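Local coordinates for protein leucine--trna ligase (Agrobacterium radiobacter, PDB 5AH5) that probably attaches L-leucine to tRNA(Leu) at the expense of ATP, as a class I aminoacyl-tRNA synthetase, at residues M487-R499 and H529-T541. Residues are numbered along the deposited sequence; the frame is centred on the assembly and turned at random.
Sequences MDTFVDSSWYFLR and HATLHLIYSRFIT. With LSS (5'-O-(L-leucylsulfamoyl)adenosine), chain I.
S494 and S537 bring the two backbones together, their CA atoms 4.2 Å apart, where the irregular chain beyond the short 489-492 helical turn meets helix 533-546. S537 CA makes a CA-H...O contact to S494 O, 3.4 Å, with 157° at the hydrogen.

F490 makes the largest single contribution to the side-chain packing. CD2 of L532 lies over one face of its ring, 4.2 Å from the centroid, a CH-pi contact. H529 CE1 meets the ring's edge, rim to rim, and the Y536 ring leans obliquely on F490 CB, completing an aromatic cluster. The imidazole of H533 reaches 487-499 because chi1, 158°, turns CG to the side away from the backbone N; there Y496 CE1 lies 3.7 Å from H533 CE1. Both side chains also meet Y523: Y496 OH and H533 NE2 hydrogen-bond to its hydroxyl. One water links F490 O, S493 OG and H533 ND1, so the imidazole is held at both nitrogens. Farther along the helix, T541 OG1 sits at the edge of the F497 ring, 3.6 Å from CZ, while donating to S537 O.

The leucyl side chain of the adenylate analogue rests against this surface: its C10 lies 3.7 Å above the plane of the H529 ring, and C11 lies over one face of H533. H529 NE2 donates to LSS O1 at 2.8 Å (158°), fixing the leucyl carbonyl. S493, Y496, H529 and H533 thus line part of the pocket that takes the leucyl side chain, in the active site of a class I synthetase.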
loop_
_atom_site.group_PDB
_atom_site.type_symbol
_atom_site.label_atom_id
_atom_site.label_comp_id
_atom_site.label_asym_id
_atom_site.label_seq_id
_atom_site.Cartn_x
_atom_site.Cartn_y
_atom_site.Cartn_z
ATOM N N MET B 487 4.471 17.953 13.152
ATOM C CA MET B 487 3.966 17.419 11.905
ATOM C C MET B 487 3.249 16.082 12.134
ATOM O O MET B 487 3.702 15.193 12.852
ATOM C CB MET B 487 5.110 17.260 10.901
ATOM C CG MET B 487 5.805 18.563 10.561
ATOM S SD MET B 487 7.008 18.352 9.254
ATOM C CE MET B 487 8.219 19.663 9.569
ATOM N N ASP B 488 2.130 15.921 11.482
ATOM C CA ASP B 488 1.484 14.578 11.465
ATOM C C ASP B 488 2.389 13.433 10.940
ATOM O O ASP B 488 3.198 13.666 10.059
ATOM C CB ASP B 488 0.230 14.624 10.652
ATOM C CG ASP B 488 -0.649 13.371 10.900
ATOM O OD1 ASP B 488 -1.263 13.226 12.027
ATOM O OD2 ASP B 488 -0.684 12.535 9.944
ATOM N N THR B 489 2.272 12.256 11.558
ATOM C CA THR B 489 2.966 11.016 11.149
ATOM C C THR B 489 2.901 10.709 9.625
ATOM O O THR B 489 3.866 10.218 9.061
ATOM C CB THR B 489 2.482 9.796 11.939
ATOM O OG1 THR B 489 3.214 8.644 11.533
ATOM C CG2 THR B 489 0.985 9.504 11.786
ATOM N N PHE B 490 1.823 11.103 8.953
ATOM C CA PHE B 490 1.734 10.866 7.523
ATOM C C PHE B 490 2.593 11.782 6.659
ATOM O O PHE B 490 2.847 11.471 5.468
ATOM C CB PHE B 490 0.283 10.809 7.046
ATOM C CG PHE B 490 -0.444 9.614 7.577
ATOM C CD1 PHE B 490 -0.241 8.349 6.988
ATOM C CD2 PHE B 490 -1.337 9.725 8.632
ATOM C CE1 PHE B 490 -0.955 7.258 7.426
ATOM C CE2 PHE B 490 -2.010 8.617 9.121
ATOM C CZ PHE B 490 -1.804 7.369 8.516
ATOM N N VAL B 491 3.140 12.832 7.262
ATOM C CA VAL B 491 4.187 13.613 6.584
ATOM C C VAL B 491 5.423 12.758 6.556
ATOM O O VAL B 491 5.972 12.593 5.507
ATOM C CB VAL B 491 4.485 15.026 7.235
ATOM C CG1 VAL B 491 5.569 15.785 6.451
ATOM C CG2 VAL B 491 3.222 15.869 7.202
ATOM N N ASP B 492 5.828 12.159 7.684
ATOM C CA ASP B 492 7.029 11.355 7.722
ATOM C C ASP B 492 6.965 10.241 6.626
ATOM O O ASP B 492 7.899 10.008 5.867
ATOM C CB ASP B 492 7.192 10.635 9.040
ATOM C CG ASP B 492 7.144 11.569 10.317
ATOM O OD1 ASP B 492 6.786 12.770 10.271
ATOM O OD2 ASP B 492 7.414 11.001 11.378
ATOM N N SER B 493 5.857 9.533 6.618
ATOM C CA SER B 493 5.722 8.361 5.823
ATOM C C SER B 493 5.359 8.685 4.380
ATOM O O SER B 493 5.246 7.779 3.616
ATOM C CB SER B 493 4.702 7.410 6.497
ATOM O OG SER B 493 3.426 7.986 6.651
ATOM N N SER B 494 5.172 9.969 4.004
ATOM C CA SER B 494 4.860 10.303 2.665
ATOM C C SER B 494 6.047 10.250 1.682
ATOM O O SER B 494 5.818 10.285 0.477
ATOM C CB SER B 494 4.191 11.674 2.580
ATOM O OG SER B 494 5.116 12.721 2.857
ATOM N N TRP B 495 7.273 10.211 2.192
ATOM C CA TRP B 495 8.489 10.259 1.397
ATOM C C TRP B 495 9.609 9.357 1.939
ATOM O O TRP B 495 10.695 9.332 1.393
ATOM C CB TRP B 495 8.957 11.689 1.315
ATOM C CG TRP B 495 9.616 12.190 2.599
ATOM C CD1 TRP B 495 8.973 12.589 3.714
ATOM C CD2 TRP B 495 11.018 12.282 2.900
ATOM N NE1 TRP B 495 9.873 12.949 4.704
ATOM C CE2 TRP B 495 11.135 12.763 4.227
ATOM C CE3 TRP B 495 12.183 12.053 2.178
ATOM C CZ2 TRP B 495 12.352 12.970 4.828
ATOM C CZ3 TRP B 495 13.365 12.243 2.753
ATOM C CH2 TRP B 495 13.465 12.736 4.084
ATOM N N TYR B 496 9.359 8.565 2.975
ATOM C CA TYR B 496 10.454 7.766 3.585
ATOM C C TYR B 496 11.185 6.815 2.657
ATOM O O TYR B 496 12.364 6.457 2.893
ATOM C CB TYR B 496 9.913 6.947 4.766
ATOM C CG TYR B 496 9.079 5.679 4.440
ATOM C CD1 TYR B 496 7.790 5.766 3.972
ATOM C CD2 TYR B 496 9.599 4.420 4.650
ATOM C CE1 TYR B 496 7.028 4.624 3.707
ATOM C CE2 TYR B 496 8.853 3.253 4.394
ATOM C CZ TYR B 496 7.589 3.359 3.906
ATOM O OH TYR B 496 6.846 2.230 3.644
ATOM N N PHE B 497 10.422 6.297 1.695
ATOM C CA PHE B 497 10.929 5.382 0.696
ATOM C C PHE B 497 12.005 6.060 -0.194
ATOM O O PHE B 497 12.852 5.362 -0.795
ATOM C CB PHE B 497 9.765 4.781 -0.170
ATOM C CG PHE B 497 8.794 5.826 -0.660
ATOM C CD1 PHE B 497 9.012 6.493 -1.819
ATOM C CD2 PHE B 497 7.716 6.197 0.093
ATOM C CE1 PHE B 497 8.158 7.477 -2.227
ATOM C CE2 PHE B 497 6.853 7.201 -0.305
ATOM C CZ PHE B 497 7.090 7.857 -1.461
ATOM N N LEU B 498 11.910 7.381 -0.364
ATOM C CA LEU B 498 12.989 8.163 -0.979
ATOM C C LEU B 498 14.211 8.450 -0.103
ATOM O O LEU B 498 15.216 9.000 -0.619
ATOM C CB LEU B 498 12.442 9.487 -1.548
ATOM C CG LEU B 498 11.217 9.378 -2.397
ATOM C CD1 LEU B 498 10.656 10.756 -2.708
ATOM C CD2 LEU B 498 11.528 8.532 -3.626
ATOM N N ARG B 499 14.153 8.094 1.190
ATOM C CA ARG B 499 15.226 8.364 2.111
ATOM C C ARG B 499 16.073 7.170 2.359
ATOM O O ARG B 499 17.302 7.293 2.623
ATOM C CB ARG B 499 14.643 8.895 3.449
ATOM C CG ARG B 499 15.640 9.089 4.573
ATOM C CD ARG B 499 16.500 10.318 4.302
ATOM N NE ARG B 499 17.371 10.652 5.437
ATOM C CZ ARG B 499 18.282 11.644 5.430
ATOM N NH1 ARG B 499 18.437 12.406 4.353
ATOM N NH2 ARG B 499 19.025 11.842 6.501
ATOM N N HIS B 529 -4.558 1.677 3.987
ATOM C CA HIS B 529 -3.882 2.932 3.610
ATOM C C HIS B 529 -4.300 3.566 2.302
ATOM O O HIS B 529 -3.722 4.565 1.872
ATOM C CB HIS B 529 -2.377 2.775 3.696
ATOM C CG HIS B 529 -1.878 2.780 5.095
ATOM N ND1 HIS B 529 -1.965 3.907 5.910
ATOM C CD2 HIS B 529 -1.389 1.784 5.865
ATOM C CE1 HIS B 529 -1.498 3.601 7.105
ATOM N NE2 HIS B 529 -1.166 2.322 7.117
ATOM N N ALA B 530 -5.344 3.025 1.680
ATOM C CA ALA B 530 -5.780 3.487 0.374
ATOM C C ALA B 530 -6.038 4.972 0.292
ATOM O O ALA B 530 -5.714 5.623 -0.720
ATOM C CB ALA B 530 -7.024 2.707 -0.051
ATOM N N THR B 531 -6.656 5.546 1.318
ATOM C CA THR B 531 -6.823 6.997 1.287
ATOM C C THR B 531 -6.148 7.641 2.507
ATOM O O THR B 531 -6.582 8.709 2.916
ATOM C CB THR B 531 -8.281 7.442 1.207
ATOM O OG1 THR B 531 -8.952 6.973 2.358
ATOM C CG2 THR B 531 -8.942 6.912 -0.061
ATOM N N LEU B 532 -5.092 6.997 3.040
ATOM C CA LEU B 532 -4.093 7.651 3.908
ATOM C C LEU B 532 -2.746 7.665 3.189
ATOM O O LEU B 532 -2.571 8.455 2.319
ATOM C CB LEU B 532 -4.021 6.990 5.295
ATOM C CG LEU B 532 -5.270 7.262 6.165
ATOM C CD1 LEU B 532 -5.598 6.143 7.114
ATOM C CD2 LEU B 532 -5.137 8.548 6.939
ATOM N N HIS B 533 -1.807 6.794 3.537
ATOM C CA HIS B 533 -0.443 6.872 3.041
ATOM C C HIS B 533 -0.351 6.749 1.502
ATOM O O HIS B 533 0.459 7.448 0.874
ATOM C CB HIS B 533 0.422 5.857 3.770
ATOM C CG HIS B 533 1.678 5.449 3.035
ATOM N ND1 HIS B 533 2.780 6.266 2.931
ATOM C CD2 HIS B 533 2.038 4.265 2.462
ATOM C CE1 HIS B 533 3.743 5.629 2.275
ATOM N NE2 HIS B 533 3.311 4.422 1.956
ATOM N N LEU B 534 -1.228 5.943 0.874
ATOM C CA LEU B 534 -1.185 5.745 -0.577
ATOM C C LEU B 534 -1.689 6.967 -1.313
ATOM O O LEU B 534 -1.349 7.152 -2.454
ATOM C CB LEU B 534 -1.997 4.462 -0.986
ATOM C CG LEU B 534 -1.422 3.129 -0.459
ATOM C CD1 LEU B 534 -2.333 1.917 -0.615
ATOM C CD2 LEU B 534 -0.042 2.870 -1.090
ATOM N N ILE B 535 -2.518 7.825 -0.706
ATOM C CA ILE B 535 -2.779 9.127 -1.348
ATOM C C ILE B 535 -1.607 10.059 -1.116
ATOM O O ILE B 535 -1.113 10.659 -2.035
ATOM C CB ILE B 535 -3.990 9.844 -0.759
ATOM C CG1 ILE B 535 -5.261 9.166 -1.222
ATOM C CG2 ILE B 535 -4.024 11.319 -1.212
ATOM C CD1 ILE B 535 -5.668 9.513 -2.636
ATOM N N TYR B 536 -1.235 10.256 0.153
ATOM C CA TYR B 536 -0.203 11.273 0.464
ATOM C C TYR B 536 1.159 11.042 -0.250
ATOM O O TYR B 536 1.759 11.965 -0.749
ATOM C CB TYR B 536 0.027 11.299 1.963
ATOM C CG TYR B 536 -1.152 11.724 2.829
ATOM C CD1 TYR B 536 -1.915 12.843 2.532
ATOM C CD2 TYR B 536 -1.478 11.003 3.934
ATOM C CE1 TYR B 536 -3.011 13.213 3.337
ATOM C CE2 TYR B 536 -2.516 11.384 4.784
ATOM C CZ TYR B 536 -3.278 12.477 4.482
ATOM O OH TYR B 536 -4.292 12.762 5.338
ATOM N N SER B 537 1.650 9.800 -0.212
ATOM C CA SER B 537 2.876 9.355 -0.908
ATOM C C SER B 537 2.840 9.632 -2.418
ATOM O O SER B 537 3.851 10.077 -3.006
ATOM C CB SER B 537 3.103 7.848 -0.652
ATOM O OG SER B 537 2.043 7.064 -1.202
ATOM N N ARG B 538 1.692 9.385 -3.064
ATOM C CA ARG B 538 1.611 9.732 -4.475
ATOM C C ARG B 538 1.679 11.254 -4.621
ATOM O O ARG B 538 2.360 11.764 -5.508
ATOM C CB ARG B 538 0.362 9.166 -5.144
ATOM C CG ARG B 538 0.308 7.640 -5.149
ATOM C CD ARG B 538 -1.031 7.174 -5.755
ATOM N NE ARG B 538 -1.086 7.698 -7.131
ATOM C CZ ARG B 538 -2.077 8.400 -7.686
ATOM N NH1 ARG B 538 -3.241 8.609 -7.074
ATOM N NH2 ARG B 538 -1.904 8.857 -8.922
ATOM N N PHE B 539 0.997 11.978 -3.742
ATOM C CA PHE B 539 0.999 13.438 -3.823
ATOM C C PHE B 539 2.422 14.023 -3.630
ATOM O O PHE B 539 2.890 14.863 -4.401
ATOM C CB PHE B 539 0.016 14.024 -2.794
ATOM C CG PHE B 539 0.212 15.490 -2.523
ATOM C CD1 PHE B 539 0.222 16.408 -3.558
ATOM C CD2 PHE B 539 0.375 15.953 -1.224
ATOM C CE1 PHE B 539 0.383 17.767 -3.320
ATOM C CE2 PHE B 539 0.564 17.313 -0.970
ATOM C CZ PHE B 539 0.560 18.220 -2.022
ATOM N N ILE B 540 3.133 13.521 -2.648
ATOM C CA ILE B 540 4.430 14.132 -2.291
ATOM C C ILE B 540 5.456 13.747 -3.348
ATOM O O ILE B 540 6.391 14.522 -3.598
ATOM C CB ILE B 540 4.837 13.811 -0.819
ATOM C CG1 ILE B 540 3.972 14.642 0.136
ATOM C CG2 ILE B 540 6.310 14.015 -0.498
ATOM C CD1 ILE B 540 4.065 16.130 -0.038
ATOM N N THR B 541 5.243 12.606 -4.029
ATOM C CA THR B 541 6.160 12.195 -5.106
ATOM C C THR B 541 6.075 13.158 -6.283
ATOM O O THR B 541 7.088 13.626 -6.807
ATOM C CB THR B 541 5.952 10.717 -5.448
ATOM O OG1 THR B 541 6.297 9.933 -4.282
ATOM C CG2 THR B 541 6.855 10.281 -6.656
HETATM C C1 LSS I . 1.508 1.157 9.393
HETATM N N1 LSS I . -2.623 -8.771 8.939
HETATM O O1 LSS I . 0.409 0.886 8.963
HETATM S S1 LSS I . 1.512 -0.785 10.912
HETATM C C2 LSS I . -1.987 -8.402 7.829
HETATM N N2 LSS I . 2.121 0.445 10.321
HETATM O O2 LSS I . -1.247 -3.641 6.748
HETATM N N3 LSS I . -1.214 -7.296 7.758
HETATM O O3 LSS I . 1.180 -3.024 5.592
HETATM C C4 LSS I . -1.077 -6.534 8.869
HETATM N N4 LSS I . 3.373 2.786 9.723
HETATM O O4 LSS I . 1.716 -4.432 8.527
HETATM C C5 LSS I . -1.787 -6.822 10.028
HETATM O O5 LSS I . 1.352 -1.860 9.742
HETATM C C6 LSS I . -2.591 -7.949 10.047
HETATM N N6 LSS I . -3.239 -8.268 11.198
HETATM C C7 LSS I . 3.154 3.497 6.699
HETATM N N7 LSS I . -1.494 -5.862 10.943
HETATM C C8 LSS I . -0.663 -4.960 10.353
HETATM C C9 LSS I . 2.560 2.275 7.405
HETATM N N9 LSS I . -0.393 -5.401 9.096
HETATM C CA LSS I . 2.201 2.393 8.897
HETATM C C10 LSS I . 2.067 4.577 6.577
HETATM C C11 LSS I . 3.757 3.023 5.328
HETATM O O1A LSS I . 0.172 -0.725 11.512
HETATM C C21 LSS I . 0.408 -4.748 8.080
HETATM C C22 LSS I . -0.185 -3.456 7.640
HETATM C C23 LSS I . 1.006 -2.733 7.007
HETATM C C24 LSS I . 2.142 -3.261 7.859
HETATM C C25 LSS I . 2.488 -2.330 9.022
HETATM O O2A LSS I . 2.410 -1.451 11.832
HETATM O O HOH W 1 -2.450 13.506 7.986
HETATM O O HOH W 2 2.141 8.928 4.432
#